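Local structure of odorant-binding protein 1F (Rattus norvegicus, 3FIQ) at residues Ile21-Asp24 / Lys28-Glu31; Ala37-Met42 / Leu116-Arg121; Phe55-Asp60 / Gln64-Val69. The protein probably binds a wide variety of small chemical odorants in the nasal epithelium, as a secreted transport protein of the lipocalin family. All coordinates share one frame; numbering follows the deposited sequence.

Contact 1. Residues Ile21-Asp24 / Lys28-Glu31; sequences IVAD and KVAE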
loop_
_atom_site.group_PDB
_atom_site.type_symbol
_atom_site.label_atom_id
_atom_site.label_comp_id
_atom_site.label_asym_id
_atom_site.label_seq_id
_atom_site.Cartn_x
_atom_site.Cartn_y
_atom_site.Cartn_z
ATOM N N ILE A 21 5.883 4.028 -2.698
ATOM C CA ILE A 21 5.029 4.544 -1.633
ATOM C C ILE A 21 5.307 6.019 -1.491
ATOM O O ILE A 21 6.449 6.418 -1.447
ATOM C CB ILE A 21 5.326 3.872 -0.266
ATOM C CG1 ILE A 21 5.339 2.373 -0.342
ATOM C CG2 ILE A 21 4.360 4.329 0.778
ATOM C CD1 ILE A 21 5.757 1.680 0.950
ATOM N N VAL A 22 4.270 6.858 -1.353
ATOM C CA VAL A 22 4.511 8.262 -1.072
ATOM C C VAL A 22 3.653 8.664 0.122
ATOM O O VAL A 22 2.540 8.165 0.283
ATOM C CB VAL A 22 4.265 9.099 -2.261
ATOM C CG1 VAL A 22 2.882 9.079 -2.662
ATOM C CG2 VAL A 22 4.770 10.560 -2.033
ATOM N N ALA A 23 4.153 9.488 1.028
ATOM C CA ALA A 23 3.394 9.801 2.236
ATOM C C ALA A 23 3.746 11.216 2.697
ATOM O O ALA A 23 4.784 11.715 2.317
ATOM C CB ALA A 23 3.673 8.832 3.352
ATOM N N ASP A 24 2.873 11.867 3.470
ATOM C CA ASP A 24 3.189 13.203 3.937
ATOM C C ASP A 24 4.068 13.277 5.151
ATOM O O ASP A 24 4.568 14.363 5.440
ATOM C CB ASP A 24 1.899 14.024 4.185
ATOM C CG ASP A 24 0.971 13.409 5.122
ATOM O OD1 ASP A 24 1.162 12.270 5.555
ATOM O OD2 ASP A 24 -0.091 14.054 5.376
ATOM N N LYS A 28 7.733 7.729 7.904
ATOM C CA LYS A 28 6.904 6.549 7.998
ATOM C C LYS A 28 7.166 5.617 6.846
ATOM O O LYS A 28 6.870 4.422 6.991
ATOM C CB LYS A 28 5.433 6.950 7.951
ATOM C CG LYS A 28 4.964 7.685 9.194
ATOM C CD LYS A 28 4.812 6.832 10.359
ATOM C CE LYS A 28 4.227 7.581 11.548
ATOM N NZ LYS A 28 4.143 6.644 12.689
ATOM N N VAL A 29 7.683 6.105 5.707
ATOM C CA VAL A 29 7.844 5.278 4.524
ATOM C C VAL A 29 9.240 5.123 4.001
ATOM O O VAL A 29 9.489 4.313 3.111
ATOM C CB VAL A 29 6.876 5.729 3.384
ATOM C CG1 VAL A 29 5.463 5.545 3.805
ATOM C CG2 VAL A 29 7.168 7.166 2.956
ATOM N N ALA A 30 10.170 5.930 4.512
ATOM C CA ALA A 30 11.611 5.784 4.252
ATOM C C ALA A 30 12.121 4.530 4.931
ATOM O O ALA A 30 11.411 3.862 5.675
ATOM C CB ALA A 30 12.318 6.976 4.869
ATOM N N GLU A 31 13.375 4.231 4.671
ATOM C CA GLU A 31 14.003 3.090 5.305
ATOM C C GLU A 31 13.660 3.054 6.786
ATOM O O GLU A 31 13.738 4.048 7.470
ATOM C CB GLU A 31 15.486 3.126 5.128
ATOM C CG GLU A 31 16.251 1.991 5.897
ATOM C CD GLU A 31 17.623 1.660 5.336
ATOM O OE1 GLU A 31 18.290 2.570 4.858
ATOM O OE2 GLU A 31 17.994 0.467 5.408
#
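Val29 meets Ile21 and Ala23 with its two methyl groups, and the contact consists of apolar packing between these three side chains. CG1 of Val29 does most of the touching. It presses against the branch methyl CG2 of Ile21 at 3.4 Å, tighter than usual for two carbons, and behind it Val29 CB is 3.9 Å from the same Ile21 CG2. The Ile21 and Val29 side chains slant across one another, so they meet at branch methyls and do not lie alongside. In Ile21, chi1 is -50°: this sets CG2 opposite the backbone N and facing Val29, while CG1 and CD1 form the separate arm of the side chain. Ala23, two residues further along and on the same side of the strand, offers a single methyl that is straddled almost evenly, with its CB 3.8 Å from Val29 CG1 and 3.9 Å from Val29 CG2. CG1 of Val29 thus has a methyl of each strand residue as neighbour, whereas CG2 serves Ala23. The strand is the first of the lipocalin barrel, and 28-31 belongs to the long connection to the next one, the loop that in lipocalins characteristically folds over the open end of the barrel. Val29 is therefore the residue through which this part of the loop turns back onto the strand it has just left. The loop has further ties: Val29 O accepts a hydrogen bond from Arg36 NH1, and Lys28 NZ forms a salt bridge with Asp106 OD2. At the end of the strand, Asp24 OD1 accepts from Asn113 N. All three contacting residues are buried, and Ala23 N, covered here as well, has no hydrogen-bonding partner in the model.

Contact 2. Residues Ala37-Met42 / Leu116-Arg121; sequences AYFQHM and LVAGKR
Ala37 O, hydrogen-bonded by Thr18 OG1, lies 4.1 Å from Leu116 CD1, so an oxygen already satisfied borders the apolar contact. The same Thr18 hydroxyl is also hydrogen-bonded to Phe39 N and thus ties together two backbone groups of segment 37-42. The main partners are Phe39 and Leu116. Methyl CD2 of Leu116 sits over one face of the Phe39 ring, 4.1 Å from its centroid and 19° off the ring normal, a CH-pi contact displaced toward the rim at CZ and CE1. The other methyl, Leu116 CD1, reaches Phe39 CE1 at 3.8 Å. With CG opposite the backbone N (chi1 -180°), Leu116 extends both methyls toward the phenyl group. At the opposite rim, but on the same side of the ring plane, Ala118 CB comes obliquely to 4.1 Å from Phe39 CD2. Replacing Phe39 by an alanine would probably strip Leu116 CD2 of the ring face it covers, take the aromatic carbons away from Leu116 CD1 and Ala118 CB, and open a gap between the two strands. Phe39 also touches Phe100, as does Met42, which lies beyond the classic beta bulge that Gln40 and His41 form opposite Ile54 and which reaches Trp16 as well. Strands 38-44 and 111-119 both pair with strand 14-23, and their inward side chains meet across it in the hydrophobic interior of a lipocalin beta-barrel.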
loop_
_atom_site.group_PDB
_atom_site.type_symbol
_atom_site.label_atom_id
_atom_site.label_comp_id
_atom_site.label_asym_id
_atom_site.label_seq_id
_atom_site.Cartn_x
_atom_site.Cartn_y
_atom_site.Cartn_z
ATOM N N ALA A 37 6.047 -0.904 3.537
ATOM C CA ALA A 37 5.579 -2.269 3.384
ATOM C C ALA A 37 5.867 -2.775 2.003
ATOM O O ALA A 37 5.408 -2.164 0.993
ATOM C CB ALA A 37 4.099 -2.299 3.556
ATOM N N TYR A 38 6.614 -3.874 1.963
ATOM C CA TYR A 38 6.964 -4.570 0.697
ATOM C C TYR A 38 5.921 -5.693 0.526
ATOM O O TYR A 38 6.009 -6.750 1.175
ATOM C CB TYR A 38 8.333 -5.162 0.762
ATOM C CG TYR A 38 9.492 -4.179 0.819
ATOM C CD1 TYR A 38 9.884 -3.583 2.029
ATOM C CD2 TYR A 38 10.190 -3.827 -0.347
ATOM C CE1 TYR A 38 10.971 -2.653 2.039
ATOM C CE2 TYR A 38 11.239 -2.944 -0.326
ATOM C CZ TYR A 38 11.620 -2.354 0.876
ATOM O OH TYR A 38 12.690 -1.480 0.927
ATOM N N PHE A 39 4.891 -5.432 -0.288
ATOM C CA PHE A 39 3.812 -6.431 -0.418
ATOM C C PHE A 39 4.392 -7.728 -0.903
ATOM O O PHE A 39 5.381 -7.769 -1.640
ATOM C CB PHE A 39 2.751 -5.935 -1.423
ATOM C CG PHE A 39 1.655 -5.057 -0.769
ATOM C CD1 PHE A 39 1.903 -4.234 0.312
ATOM C CD2 PHE A 39 0.392 -5.030 -1.299
ATOM C CE1 PHE A 39 0.876 -3.440 0.898
ATOM C CE2 PHE A 39 -0.601 -4.225 -0.726
ATOM C CZ PHE A 39 -0.353 -3.431 0.338
ATOM N N GLN A 40 3.728 -8.799 -0.486
ATOM C CA GLN A 40 3.956 -10.131 -1.016
ATOM C C GLN A 40 2.723 -10.770 -1.619
ATOM O O GLN A 40 2.807 -11.460 -2.652
ATOM C CB GLN A 40 4.546 -10.988 0.107
ATOM C CG GLN A 40 4.931 -12.403 -0.360
ATOM C CD GLN A 40 5.655 -13.145 0.731
ATOM O OE1 GLN A 40 5.048 -13.917 1.499
ATOM N NE2 GLN A 40 6.937 -12.907 0.814
ATOM N N HIS A 41 1.563 -10.652 -0.964
ATOM C CA HIS A 41 0.385 -11.410 -1.384
ATOM C C HIS A 41 -0.859 -10.781 -0.863
ATOM O O HIS A 41 -0.842 -10.176 0.216
ATOM C CB HIS A 41 0.501 -12.860 -0.817
ATOM C CG HIS A 41 -0.431 -13.868 -1.421
ATOM N ND1 HIS A 41 -1.693 -14.099 -0.903
ATOM C CD2 HIS A 41 -0.315 -14.681 -2.521
ATOM C CE1 HIS A 41 -2.303 -15.016 -1.657
ATOM N NE2 HIS A 41 -1.487 -15.407 -2.604
ATOM N N MET A 42 -1.953 -10.925 -1.617
ATOM C CA MET A 42 -3.293 -10.520 -1.172
ATOM C C MET A 42 -4.262 -11.617 -1.395
ATOM O O MET A 42 -4.188 -12.391 -2.394
ATOM C CB MET A 42 -3.733 -9.270 -1.905
ATOM C CG MET A 42 -2.886 -8.068 -1.631
ATOM S SD MET A 42 -3.630 -6.443 -1.988
ATOM C CE MET A 42 -3.562 -6.441 -3.757
ATOM N N LEU A 116 0.126 4.032 -1.864
ATOM C CA LEU A 116 0.991 2.888 -2.102
ATOM C C LEU A 116 0.619 2.245 -3.434
ATOM O O LEU A 116 -0.558 2.005 -3.721
ATOM C CB LEU A 116 0.806 1.844 -0.945
ATOM C CG LEU A 116 1.691 0.605 -1.109
ATOM C CD1 LEU A 116 2.081 0.101 0.256
ATOM C CD2 LEU A 116 0.985 -0.499 -1.772
ATOM N N VAL A 117 1.609 2.008 -4.291
ATOM C CA VAL A 117 1.394 1.371 -5.573
ATOM C C VAL A 117 1.808 -0.073 -5.525
ATOM O O VAL A 117 3.001 -0.388 -5.297
ATOM C CB VAL A 117 2.252 2.112 -6.642
ATOM C CG1 VAL A 117 2.085 1.463 -8.002
ATOM C CG2 VAL A 117 1.889 3.577 -6.750
ATOM N N ALA A 118 0.831 -0.964 -5.684
ATOM C CA ALA A 118 1.064 -2.420 -5.675
ATOM C C ALA A 118 1.028 -2.908 -7.123
ATOM O O ALA A 118 0.260 -2.404 -7.925
ATOM C CB ALA A 118 -0.012 -3.120 -4.890
ATOM N N GLY A 119 1.869 -3.861 -7.416
ATOM C CA GLY A 119 1.990 -4.363 -8.775
ATOM C C GLY A 119 2.176 -5.851 -8.938
ATOM O O GLY A 119 2.675 -6.498 -8.063
ATOM N N LYS A 120 1.845 -6.317 -10.144
ATOM C CA LYS A 120 2.197 -7.670 -10.613
ATOM C C LYS A 120 3.256 -7.594 -11.663
ATOM O O LYS A 120 3.492 -8.551 -12.371
ATOM C CB LYS A 120 0.992 -8.440 -11.105
ATOM C CG LYS A 120 -0.046 -8.727 -10.049
ATOM C CD LYS A 120 -1.201 -9.543 -10.558
ATOM C CE LYS A 120 -2.078 -10.033 -9.456
ATOM N NZ LYS A 120 -1.590 -11.174 -8.580
ATOM N N ARG A 121 3.895 -6.443 -11.758
ATOM C CA ARG A 121 5.032 -6.224 -12.650
ATOM C C ARG A 121 6.035 -5.278 -11.926
ATOM O O ARG A 121 5.664 -4.684 -10.917
ATOM C CB ARG A 121 4.554 -5.597 -13.932
ATOM C CG ARG A 121 3.804 -4.303 -13.744
ATOM C CD ARG A 121 3.219 -3.849 -14.973
ATOM N NE ARG A 121 4.246 -3.560 -15.949
ATOM C CZ ARG A 121 4.070 -3.706 -17.253
ATOM N NH1 ARG A 121 2.915 -4.156 -17.718
ATOM N NH2 ARG A 121 5.042 -3.406 -18.074
#

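Contact 3. Residues Phe55-Asp60 / Gln64-Val69; sequences FNVKLD and QTHTVV. With EDO (1,2-ethanediol), chain E; EDO (1,2-ethanediol), chain C.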
loop_
_atom_site.group_PDB
_atom_site.type_symbol
_atom_site.label_atom_id
_atom_site.label_comp_id
_atom_site.label_asym_id
_atom_site.label_seq_id
_atom_site.Cartn_x
_atom_site.Cartn_y
_atom_site.Cartn_z
ATOM N N PHE A 55 2.885 -8.867 3.859
ATOM C CA PHE A 55 3.946 -7.957 3.434
ATOM C C PHE A 55 5.152 -8.105 4.331
ATOM O O PHE A 55 5.059 -8.682 5.407
ATOM C CB PHE A 55 3.459 -6.499 3.458
ATOM C CG PHE A 55 3.068 -5.955 4.786
ATOM C CD1 PHE A 55 1.748 -6.042 5.201
ATOM C CD2 PHE A 55 3.965 -5.246 5.588
ATOM C CE1 PHE A 55 1.359 -5.479 6.455
ATOM C CE2 PHE A 55 3.550 -4.644 6.760
ATOM C CZ PHE A 55 2.262 -4.787 7.220
ATOM N N ASN A 56 6.282 -7.671 3.841
ATOM C CA ASN A 56 7.494 -7.628 4.644
ATOM C C ASN A 56 7.869 -6.212 4.956
ATOM O O ASN A 56 7.648 -5.298 4.172
ATOM C CB ASN A 56 8.694 -8.346 3.944
ATOM C CG ASN A 56 8.559 -9.821 4.052
ATOM O OD1 ASN A 56 8.860 -10.401 5.124
ATOM N ND2 ASN A 56 8.051 -10.430 3.027
ATOM N N VAL A 57 8.571 -6.036 6.084
ATOM C CA VAL A 57 9.316 -4.824 6.352
ATOM C C VAL A 57 10.717 -5.304 6.551
ATOM O O VAL A 57 10.946 -6.441 6.921
ATOM C CB VAL A 57 8.812 -4.001 7.607
ATOM C CG1 VAL A 57 7.423 -3.480 7.375
ATOM C CG2 VAL A 57 8.973 -4.755 8.903
ATOM N N LYS A 58 11.688 -4.477 6.238
ATOM C CA LYS A 58 13.045 -4.848 6.454
ATOM C C LYS A 58 13.429 -4.360 7.821
ATOM O O LYS A 58 13.171 -3.198 8.169
ATOM C CB LYS A 58 13.960 -4.221 5.430
ATOM C CG LYS A 58 13.752 -4.615 4.028
ATOM C CD LYS A 58 14.007 -6.068 3.743
ATOM C CE LYS A 58 15.329 -6.617 4.334
ATOM N NZ LYS A 58 16.621 -6.442 3.538
ATOM N N LEU A 59 14.018 -5.272 8.618
ATOM C CA LEU A 59 14.421 -4.922 9.978
ATOM C C LEU A 59 15.810 -5.496 10.127
ATOM O O LEU A 59 16.016 -6.698 10.000
ATOM C CB LEU A 59 13.499 -5.493 11.053
ATOM C CG LEU A 59 13.942 -5.273 12.476
ATOM C CD1 LEU A 59 13.705 -3.816 12.802
ATOM C CD2 LEU A 59 13.035 -6.176 13.321
ATOM N N ASP A 60 16.772 -4.627 10.411
ATOM C CA ASP A 60 18.172 -4.898 10.134
ATOM C C ASP A 60 18.316 -5.377 8.668
ATOM O O ASP A 60 17.738 -4.791 7.730
ATOM C CB ASP A 60 18.748 -5.814 11.196
ATOM C CG ASP A 60 18.430 -5.321 12.632
ATOM O OD1 ASP A 60 18.634 -4.110 12.927
ATOM O OD2 ASP A 60 17.852 -6.079 13.445
ATOM N N GLN A 64 11.054 -9.178 7.847
ATOM C CA GLN A 64 10.098 -9.419 8.923
ATOM C C GLN A 64 8.738 -9.434 8.311
ATOM O O GLN A 64 8.220 -8.430 7.819
ATOM C CB GLN A 64 10.194 -8.356 9.970
ATOM C CG GLN A 64 9.285 -8.545 11.150
ATOM C CD GLN A 64 9.262 -7.356 12.163
ATOM O OE1 GLN A 64 8.802 -6.222 11.869
ATOM N NE2 GLN A 64 9.769 -7.632 13.390
ATOM N N THR A 65 8.117 -10.623 8.279
ATOM C CA THR A 65 6.861 -10.790 7.568
ATOM C C THR A 65 5.681 -10.469 8.489
ATOM O O THR A 65 5.630 -10.885 9.645
ATOM C CB THR A 65 6.721 -12.234 7.048
ATOM O OG1 THR A 65 7.821 -12.578 6.210
ATOM C CG2 THR A 65 5.523 -12.352 6.149
ATOM N N HIS A 66 4.741 -9.726 7.945
ATOM C CA HIS A 66 3.512 -9.319 8.617
ATOM C C HIS A 66 2.293 -9.708 7.824
ATOM O O HIS A 66 2.296 -9.807 6.576
ATOM C CB HIS A 66 3.510 -7.789 8.756
ATOM C CG HIS A 66 4.557 -7.262 9.672
ATOM N ND1 HIS A 66 4.300 -7.125 11.022
ATOM C CD2 HIS A 66 5.819 -6.834 9.484
ATOM C CE1 HIS A 66 5.365 -6.619 11.612
ATOM N NE2 HIS A 66 6.324 -6.499 10.716
ATOM N N THR A 67 1.176 -9.896 8.540
ATOM C CA THR A 67 -0.094 -10.071 7.879
ATOM C C THR A 67 -1.048 -9.107 8.537
ATOM O O THR A 67 -1.079 -8.982 9.748
ATOM C CB THR A 67 -0.697 -11.482 8.057
ATOM O OG1 THR A 67 0.243 -12.447 7.649
ATOM C CG2 THR A 67 -1.946 -11.597 7.252
ATOM N N VAL A 68 -1.857 -8.422 7.727
ATOM C CA VAL A 68 -2.983 -7.611 8.233
ATOM C C VAL A 68 -4.224 -8.150 7.570
ATOM O O VAL A 68 -4.184 -8.663 6.450
ATOM C CB VAL A 68 -2.890 -6.104 8.003
ATOM C CG1 VAL A 68 -1.805 -5.540 8.794
ATOM C CG2 VAL A 68 -2.675 -5.759 6.538
ATOM N N VAL A 69 -5.354 -8.062 8.261
ATOM C CA VAL A 69 -6.649 -8.364 7.690
ATOM C C VAL A 69 -7.453 -7.099 7.658
ATOM O O VAL A 69 -7.818 -6.565 8.668
ATOM C CB VAL A 69 -7.392 -9.439 8.488
ATOM C CG1 VAL A 69 -8.708 -9.842 7.834
ATOM C CG2 VAL A 69 -6.527 -10.683 8.659
HETATM C C1 EDO E . 1.777 -13.393 11.148
HETATM O O1 EDO E . 0.674 -12.529 10.962
HETATM C C2 EDO E . 2.875 -12.759 10.284
HETATM O O2 EDO E . 2.697 -12.948 8.822
HETATM C C1 EDO C . 16.906 0.076 9.045
HETATM O O1 EDO C . 16.129 1.035 9.796
HETATM C C2 EDO C . 16.341 -1.340 9.065
HETATM O O2 EDO C . 15.997 -1.847 10.388
#
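His66 CB lies over one face of the Phe55 ring, 3.6 Å from Phe55 CZ, and makes a CH-pi contact there. From CB the side chain turns away from its own carbonyl carbon (chi1 -67°), and CG passes 4.0 Å from Phe55 CE2. The two rings are near parallel, with planes at 20°, but slid so far apart that they barely overlap. Further out, the imidazole edge meets Val57: CD2 and NE2 lie 3.8 and 3.7 Å from Val57 CG2. At the tip, NE2 donates to Gln64 OE1 at 2.7 Å (153° at the hydrogen), approaching from above the carbonyl plane of the amide; this bond links two residues of one strand and probably limits rotation of the imidazole. Gln64 OE1 in turn touches Val57 CG2 at 3.3 Å, and Gln64 NE2 has Leu59 CD2 nearby. Val68 CG1 abuts the edge of the Phe55 ring in its plane, and Tyr82 packs edge-to-face with both Phe55 and His66. Thr67 OG1 and Asp60 N each bind an ethanediol, probably from the crystallisation liquor. Under these side chains, Phe55 with His66 and Val57 with Gln64 each form a doubly hydrogen-bonded antiparallel pair, while on the other face Asn56 and Thr65 form the non-hydrogen-bonded pair between them. With Cys63, disulfide-bonded to Cys155, near its turn, this ladder is that of a beta hairpin, strands 50-59 and 62-72 of the lipocalin barrel.

In the fold
Contacts 1 and 2 are buried and apolar, whereas contact 3 runs from a buried end at Phe55 to an exposed one at Leu59. Only contact 3 joins neighbouring strands by backbone hydrogen bonds; contact 2 packs inward side chains of the two strands flanking 14-23, and contact 1 sets a loop against that same strand. Ile21 bridges the first two, its CD1 packing on Ala37 N and its CG1 on Leu116 CD1. Contacts 2 and 3 adjoin where strands 38-44 and 50-59 pair: Tyr38 N probably bonds to Asn56 O, and Ala37 CB packs on Phe55. Polar side chains enter the packing chiefly in contact 3, nearest solvent.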